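Local coordinates for protein succinylglutamate desuccinylase/aspartoacylase (Ruegeria sp. TM1040, PDB 3NA6) that probably hydrolyses an amide bond of an N-acylated amino acid or related compound, as a member of the zinc-dependent succinylglutamate desuccinylase/aspartoacylase family, at residues K227-N231 / E242-D246; Y259-H264 / V298-R303; K24-S28 / V122-I126. One frame throughout, in Å; residues are numbered along the deposited sequence.

Interaction 1: residues K227-N231 / E242-D246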
# COMPACT_ATOMS: atom_id res chain seq x y z
N LYS A 227 17.96 2.92 -36.59
CA LYS A 227 18.14 2.61 -38.01
C LYS A 227 16.77 2.39 -38.67
O LYS A 227 16.48 2.93 -39.74
CB LYS A 227 19.01 1.37 -38.17
CG LYS A 227 18.99 0.67 -39.53
CD LYS A 227 19.61 -0.77 -39.41
CE LYS A 227 19.17 -1.68 -40.54
NZ LYS A 227 19.43 -3.13 -40.31
N GLY A 228 15.95 1.58 -38.02
CA GLY A 228 14.61 1.29 -38.51
C GLY A 228 13.80 2.57 -38.66
O GLY A 228 13.16 2.75 -39.68
N LEU A 229 13.88 3.47 -37.68
CA LEU A 229 13.16 4.75 -37.71
C LEU A 229 13.65 5.64 -38.84
O LEU A 229 12.84 6.17 -39.63
CB LEU A 229 13.35 5.49 -36.40
CG LEU A 229 12.68 6.86 -36.20
CD1 LEU A 229 11.16 6.73 -36.52
CD2 LEU A 229 12.95 7.44 -34.75
N ARG A 230 14.97 5.77 -38.95
CA ARG A 230 15.55 6.55 -40.01
C ARG A 230 15.19 5.94 -41.37
O ARG A 230 14.73 6.67 -42.28
CB ARG A 230 17.05 6.69 -39.84
CG ARG A 230 17.69 7.61 -40.88
CD ARG A 230 19.22 7.76 -40.69
NE ARG A 230 19.84 8.37 -41.87
CZ ARG A 230 20.26 7.72 -42.96
NH1 ARG A 230 20.17 6.39 -43.08
NH2 ARG A 230 20.77 8.42 -43.97
N ASN A 231 15.38 4.63 -41.52
CA ASN A 231 14.98 3.95 -42.75
C ASN A 231 13.53 4.21 -43.16
O ASN A 231 13.29 4.55 -44.34
CB ASN A 231 15.18 2.45 -42.66
CG ASN A 231 16.64 2.01 -42.84
OD1 ASN A 231 17.52 2.79 -43.19
ND2 ASN A 231 16.90 0.75 -42.57
N GLU A 242 20.59 7.65 -47.64
CA GLU A 242 20.53 6.27 -48.08
C GLU A 242 20.19 5.39 -46.89
O GLU A 242 20.66 5.62 -45.78
CB GLU A 242 21.83 5.82 -48.78
CG GLU A 242 22.92 5.28 -47.86
CD GLU A 242 24.29 5.23 -48.54
OE1 GLU A 242 24.43 5.76 -49.67
OE2 GLU A 242 25.23 4.68 -47.93
N MSE A 243 19.34 4.41 -47.14
CA MSE A 243 18.90 3.51 -46.10
C MSE A 243 20.01 2.54 -45.76
O MSE A 243 20.86 2.27 -46.58
CB MSE A 243 17.69 2.77 -46.61
CG MSE A 243 16.50 3.71 -46.89
SE MSE A 243 14.90 2.66 -46.94
CE MSE A 243 15.42 1.55 -48.51
N GLN A 244 20.01 2.04 -44.53
CA GLN A 244 20.95 1.00 -44.14
C GLN A 244 20.20 -0.29 -44.36
O GLN A 244 19.08 -0.45 -43.85
CB GLN A 244 21.34 1.10 -42.66
CG GLN A 244 21.93 2.44 -42.21
CD GLN A 244 21.97 2.58 -40.67
OE1 GLN A 244 21.27 3.42 -40.08
NE2 GLN A 244 22.76 1.71 -40.01
N ILE A 245 20.81 -1.20 -45.11
CA ILE A 245 20.24 -2.50 -45.42
C ILE A 245 21.18 -3.60 -44.99
O ILE A 245 22.29 -3.71 -45.49
CB ILE A 245 19.97 -2.68 -46.90
CG1 ILE A 245 19.00 -1.60 -47.41
CG2 ILE A 245 19.39 -4.09 -47.16
CD1 ILE A 245 19.02 -1.41 -48.96
N ASP A 246 20.73 -4.42 -44.05
CA ASP A 246 21.46 -5.58 -43.60
C ASP A 246 20.60 -6.82 -43.83
O ASP A 246 19.42 -6.71 -44.17
CB ASP A 246 21.76 -5.43 -42.10
CG ASP A 246 22.61 -4.20 -41.80
OD1 ASP A 246 23.77 -4.20 -42.21
OD2 ASP A 246 22.12 -3.24 -41.17
O HOH W 1 19.06 4.11 -41.57
O HOH W 2 22.68 8.85 -46.38
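The carboxamide of Asn-231 pairs with both backbone polar groups of Gln-244, in the alpha/beta carboxypeptidase-like fold of this family, where the extended chain 242-246 runs back past helix 219-235. Its OD1 accepts Gln-244 N at 2.9 Å, while its ND2 donates a hydrogen bond to Gln-244 O at 2.8 Å, reaching that oxygen in the carbonyl plane. With chi1 at -77°, CG stands opposite the carbonyl carbon, and this places the amide beside Gln-244. One turn earlier, Lys-227 runs out extended across the Gln-244 side chain, its CG 3.6 Å from Gln-244 OE1, and its NZ forms a salt bridge of 2.8 Å to the anti lone pair of Asp-246 OD2. At the opposite end of the contact Arg-230 puts NH1 2.9 Å from Glu-242 O, with the oxygen at the guanidinium edge; NH2 makes a weak second bond to the same atom. Beyond this first shell, Asn-179 OD1 accepts from Lys-227 NZ and from Asp-246 N. Water 1 links Arg-230, Asn-231 and Gln-244: it accepts from Arg-230 NH1 and lies 2.6 Å from Asn-231 OD1 and 2.8 Å from Gln-244 OE1.

Interaction 2: residues Y259-H264 / V298-R303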
# COMPACT_ATOMS: atom_id res chain seq x y z
N TYR A 259 1.46 -21.45 -26.93
CA TYR A 259 1.07 -22.83 -26.67
C TYR A 259 1.74 -23.43 -25.44
O TYR A 259 1.35 -24.50 -25.00
CB TYR A 259 1.31 -23.68 -27.93
CG TYR A 259 0.53 -23.11 -29.09
CD1 TYR A 259 -0.85 -23.33 -29.21
CD2 TYR A 259 1.15 -22.30 -30.03
CE1 TYR A 259 -1.59 -22.77 -30.26
CE2 TYR A 259 0.42 -21.74 -31.10
CZ TYR A 259 -0.94 -21.98 -31.20
OH TYR A 259 -1.65 -21.42 -32.24
N LEU A 260 2.74 -22.75 -24.91
CA LEU A 260 3.47 -23.26 -23.76
C LEU A 260 3.15 -22.34 -22.61
O LEU A 260 3.96 -21.55 -22.17
CB LEU A 260 4.96 -23.30 -24.06
CG LEU A 260 5.35 -24.26 -25.18
CD1 LEU A 260 6.76 -23.98 -25.61
CD2 LEU A 260 5.17 -25.72 -24.76
N PHE A 261 1.91 -22.43 -22.15
CA PHE A 261 1.47 -21.74 -20.98
C PHE A 261 1.94 -22.54 -19.77
O PHE A 261 1.89 -23.77 -19.77
CB PHE A 261 -0.06 -21.56 -21.00
CG PHE A 261 -0.52 -20.37 -21.83
CD1 PHE A 261 -0.34 -19.06 -21.36
CD2 PHE A 261 -1.10 -20.56 -23.10
CE1 PHE A 261 -0.74 -17.94 -22.13
CE2 PHE A 261 -1.51 -19.43 -23.90
CZ PHE A 261 -1.34 -18.14 -23.41
N SER A 262 2.44 -21.87 -18.74
CA SER A 262 2.74 -22.55 -17.51
C SER A 262 1.46 -22.84 -16.75
O SER A 262 0.58 -21.99 -16.67
CB SER A 262 3.64 -21.74 -16.60
OG SER A 262 3.98 -22.54 -15.48
N GLU A 263 1.40 -24.03 -16.16
CA GLU A 263 0.30 -24.40 -15.26
C GLU A 263 0.78 -24.39 -13.79
O GLU A 263 0.08 -24.93 -12.92
CB GLU A 263 -0.27 -25.77 -15.65
CG GLU A 263 -0.98 -25.75 -17.01
CD GLU A 263 -1.73 -27.06 -17.36
OE1 GLU A 263 -1.30 -28.14 -16.92
OE2 GLU A 263 -2.74 -26.99 -18.10
N HIS A 264 1.95 -23.77 -13.54
CA HIS A 264 2.61 -23.82 -12.23
C HIS A 264 3.36 -22.54 -11.92
O HIS A 264 3.96 -21.97 -12.81
CB HIS A 264 3.62 -24.96 -12.21
CG HIS A 264 3.03 -26.31 -12.48
ND1 HIS A 264 2.55 -27.12 -11.48
CD2 HIS A 264 2.86 -26.98 -13.63
CE1 HIS A 264 2.10 -28.24 -12.00
NE2 HIS A 264 2.26 -28.18 -13.31
N VAL A 298 8.67 -29.43 -13.66
CA VAL A 298 7.66 -29.61 -14.72
C VAL A 298 8.33 -29.18 -15.99
O VAL A 298 9.00 -28.15 -16.02
CB VAL A 298 6.39 -28.77 -14.48
CG1 VAL A 298 5.39 -28.94 -15.61
CG2 VAL A 298 5.74 -29.15 -13.13
N GLU A 299 8.13 -29.94 -17.06
CA GLU A 299 8.82 -29.70 -18.32
C GLU A 299 7.90 -29.23 -19.41
O GLU A 299 6.77 -29.69 -19.51
CB GLU A 299 9.48 -31.02 -18.78
CG GLU A 299 10.51 -31.55 -17.81
CD GLU A 299 11.30 -32.74 -18.34
OE1 GLU A 299 10.73 -33.56 -19.09
OE2 GLU A 299 12.49 -32.84 -17.99
N TYR A 300 8.37 -28.29 -20.23
CA TYR A 300 7.63 -27.80 -21.37
C TYR A 300 8.47 -28.09 -22.62
O TYR A 300 9.64 -27.69 -22.71
CB TYR A 300 7.23 -26.32 -21.16
CG TYR A 300 6.22 -26.20 -20.01
CD1 TYR A 300 4.87 -26.48 -20.23
CD2 TYR A 300 6.62 -25.92 -18.70
CE1 TYR A 300 3.94 -26.42 -19.18
CE2 TYR A 300 5.68 -25.85 -17.63
CZ TYR A 300 4.35 -26.14 -17.88
OH TYR A 300 3.38 -26.09 -16.89
N ARG A 301 7.87 -28.85 -23.55
CA ARG A 301 8.57 -29.34 -24.75
C ARG A 301 8.07 -28.68 -26.03
O ARG A 301 6.93 -28.22 -26.09
CB ARG A 301 8.44 -30.86 -24.83
CG ARG A 301 9.28 -31.52 -23.79
CD ARG A 301 9.29 -33.03 -23.86
NE ARG A 301 10.11 -33.51 -22.75
CZ ARG A 301 11.43 -33.63 -22.80
NH1 ARG A 301 12.11 -33.38 -23.91
NH2 ARG A 301 12.08 -34.04 -21.72
N ALA A 302 8.94 -28.58 -27.04
CA ALA A 302 8.56 -27.92 -28.29
C ALA A 302 7.59 -28.82 -29.05
O ALA A 302 7.79 -30.03 -29.17
CB ALA A 302 9.79 -27.61 -29.13
N ARG A 303 6.49 -28.22 -29.51
CA ARG A 303 5.44 -28.90 -30.25
C ARG A 303 5.84 -29.08 -31.72
O ARG A 303 5.28 -29.91 -32.43
CB ARG A 303 4.11 -28.14 -30.13
CG ARG A 303 4.00 -26.89 -31.04
CD ARG A 303 3.01 -25.84 -30.51
NE ARG A 303 3.03 -24.59 -31.28
CZ ARG A 303 2.49 -24.42 -32.49
NH1 ARG A 303 1.88 -25.42 -33.11
NH2 ARG A 303 2.58 -23.25 -33.10
O HOH W 3 1.85 -28.02 -17.24
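Val-298 CG2 sits over one face of the His-264 imidazole, 3.7 Å from the centroid of the ring, a CH-pi contact. At the edge of the same ring lies Tyr-300 OH, 3.4 Å from His-264 CD2. A second flat pair closes the other end: Tyr-259 lies over one face of the Arg-303 guanidinium, whose CZ is 4.0 Å from the ring centroid in an off-centre cation-pi contact. The two planes are inclined by 52°, so this is no parallel stack; NE and NH2 of Arg-303 approach the CD2-CE2 side of the ring. Arg-303 CG stands between its backbone N and carbonyl carbon (chi1 78°), and the chain then runs extended to the ring, whose OH is hydrogen-bonded to Asp-255 OD2. Between these ends the phenol of Tyr-300 crosses from one segment to the other. Its OH accepts Glu-263 N at 2.9 Å in a nearly straight bond (172°), and water 3 joins that hydroxyl to Glu-263 OE1. A phenylalanine in place of Tyr-300 would probably leave Glu-263 N without its acceptor and water 3 without one of its partners. Leu-260 runs past Tyr-300 in the opposite direction, CD2 reaching 3.3 Å from Arg-301 O. NH2 of Arg-292 of a neighbouring subunit donates to Glu-263 O. The segments run antiparallel, yet their backbones pair with other strands: Leu-260 with Ala-323, Tyr-300 with Val-284. The arrangement is thus side-chain packing between two antiparallel sheets, that of strand 260-261 and that of strand 298-301, in the all-beta C-terminal region.

Interaction 3: residues K24-S28 / V122-I126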
# COMPACT_ATOMS: atom_id res chain seq x y z
N LYS A 24 -1.31 19.04 -22.91
CA LYS A 24 -1.88 19.23 -21.59
C LYS A 24 -3.24 18.57 -21.45
O LYS A 24 -4.23 18.98 -22.08
CB LYS A 24 -1.98 20.72 -21.29
CG LYS A 24 -2.34 21.10 -19.85
CD LYS A 24 -2.09 22.64 -19.64
CE LYS A 24 -3.30 23.38 -19.11
NZ LYS A 24 -4.66 23.11 -19.70
N LEU A 25 -3.27 17.52 -20.65
CA LEU A 25 -4.51 16.79 -20.39
C LEU A 25 -4.92 17.13 -18.98
O LEU A 25 -4.24 16.72 -18.04
CB LEU A 25 -4.23 15.30 -20.55
CG LEU A 25 -5.23 14.24 -20.11
CD1 LEU A 25 -6.57 14.58 -20.68
CD2 LEU A 25 -4.68 12.90 -20.61
N PRO A 26 -6.00 17.89 -18.81
CA PRO A 26 -6.45 18.17 -17.46
C PRO A 26 -6.70 16.91 -16.65
O PRO A 26 -7.30 15.98 -17.14
CB PRO A 26 -7.74 18.95 -17.67
CG PRO A 26 -7.63 19.54 -19.04
CD PRO A 26 -6.90 18.48 -19.82
N TYR A 27 -6.25 16.89 -15.41
CA TYR A 27 -6.37 15.71 -14.53
C TYR A 27 -6.48 16.19 -13.09
O TYR A 27 -5.48 16.51 -12.44
CB TYR A 27 -5.17 14.76 -14.76
CG TYR A 27 -5.06 13.61 -13.78
CD1 TYR A 27 -6.18 12.91 -13.36
CD2 TYR A 27 -3.80 13.20 -13.31
CE1 TYR A 27 -6.07 11.88 -12.45
CE2 TYR A 27 -3.68 12.16 -12.40
CZ TYR A 27 -4.83 11.51 -11.97
OH TYR A 27 -4.73 10.48 -11.06
N SER A 28 -7.73 16.32 -12.63
CA SER A 28 -8.01 16.74 -11.28
C SER A 28 -8.01 15.52 -10.34
O SER A 28 -8.67 14.55 -10.62
CB SER A 28 -9.37 17.41 -11.26
OG SER A 28 -9.70 17.76 -9.94
N VAL A 122 -8.15 8.89 -18.03
CA VAL A 122 -6.99 9.53 -18.65
C VAL A 122 -6.54 8.75 -19.91
O VAL A 122 -6.35 9.33 -20.98
CB VAL A 122 -5.83 9.72 -17.65
CG1 VAL A 122 -4.58 10.11 -18.38
CG2 VAL A 122 -6.23 10.84 -16.62
N THR A 123 -6.41 7.43 -19.79
CA THR A 123 -5.94 6.60 -20.90
C THR A 123 -6.89 6.69 -22.11
O THR A 123 -6.46 6.75 -23.25
CB THR A 123 -5.73 5.14 -20.43
OG1 THR A 123 -4.72 5.11 -19.39
CG2 THR A 123 -5.27 4.23 -21.60
N GLN A 124 -8.19 6.71 -21.83
CA GLN A 124 -9.19 6.83 -22.88
C GLN A 124 -9.15 8.19 -23.56
O GLN A 124 -9.40 8.27 -24.75
CB GLN A 124 -10.58 6.58 -22.32
CG GLN A 124 -10.78 5.18 -21.85
CD GLN A 124 -12.15 4.94 -21.35
OE1 GLN A 124 -12.67 5.67 -20.49
NE2 GLN A 124 -12.79 3.93 -21.90
N LYS A 125 -8.92 9.24 -22.78
CA LYS A 125 -8.78 10.62 -23.31
C LYS A 125 -7.52 10.78 -24.20
O LYS A 125 -7.59 11.40 -25.26
CB LYS A 125 -8.74 11.64 -22.16
CG LYS A 125 -10.11 11.79 -21.41
CD LYS A 125 -9.92 12.53 -20.10
CE LYS A 125 -11.12 13.29 -19.64
NZ LYS A 125 -10.91 13.74 -18.23
N ILE A 126 -6.41 10.14 -23.82
CA ILE A 126 -5.24 10.04 -24.68
C ILE A 126 -5.61 9.38 -26.01
O ILE A 126 -5.34 9.92 -27.09
CB ILE A 126 -4.05 9.30 -24.00
CG1 ILE A 126 -3.57 10.09 -22.78
CG2 ILE A 126 -2.89 9.14 -24.95
CD1 ILE A 126 -2.48 9.34 -21.91
O HOH W 4 -9.49 15.95 -18.90
O HOH W 5 -8.94 13.60 -16.54
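Leu-25 inserts both methyls against helix 122-134: CD2 meets Val-122 CG1 at 3.6 Å and Ile-126 CG1 at 3.7 Å, and CD1 lies 3.9 Å from Lys-125 CB. This is strand-on-helix packing within an alpha/beta fold, joining strand 17-26, near one edge of the large mixed sheet, to the first turn of the helix. The axes of strand 24-26 and helix 122-126 approach to 9.9 Å at 139°, so the helix runs obliquely against the strand direction. With CG anti to the backbone N (chi1 169°), the branch of Leu-25 carries its two methyls to different residues: CD2 settles between Val-122 and Ile-126, one turn apart, and CD1 lies along the Lys-125 chain. Tyr-27 extends the apolar patch, its CD1 3.9 Å from Val-122 CG2, while Ile-105 and Val-37 pack on the same tyrosine. Ile-126 also touches Ile-39 of the neighbouring strand 36-46. The polar margin is bridged by solvent: Lys-125 is extended beyond CG, its NZ stays 4.4 Å from Pro-26 O, and waters 4 and 5 each connect the two. Water 4 is 2.8 Å from Pro-26 O and 2.7 Å from Lys-125 NZ.

Overall arrangement
Interactions 1 and 3 both belong to the alpha/beta part, on opposite sides of the chain's centre, their centres 35 Å apart and nearest atoms about 18 Å apart. Interaction 2 lies in the C-terminal beta region, its centre 38 Å from that of interaction 1 and 41 Å from that of interaction 3. The assembly nonetheless brings the last two together: Phe-261 of interaction 2 makes a cation-pi contact with Lys-24 of a neighbouring subunit, a residue of interaction 3 there. The calcium ion, bound at Thr-82 and Gly-237, is about 12 Å from the selenomethionine side chain at Met-243. His-59, Glu-62 and His-145 face one vacant point, consistent with the family's zinc site.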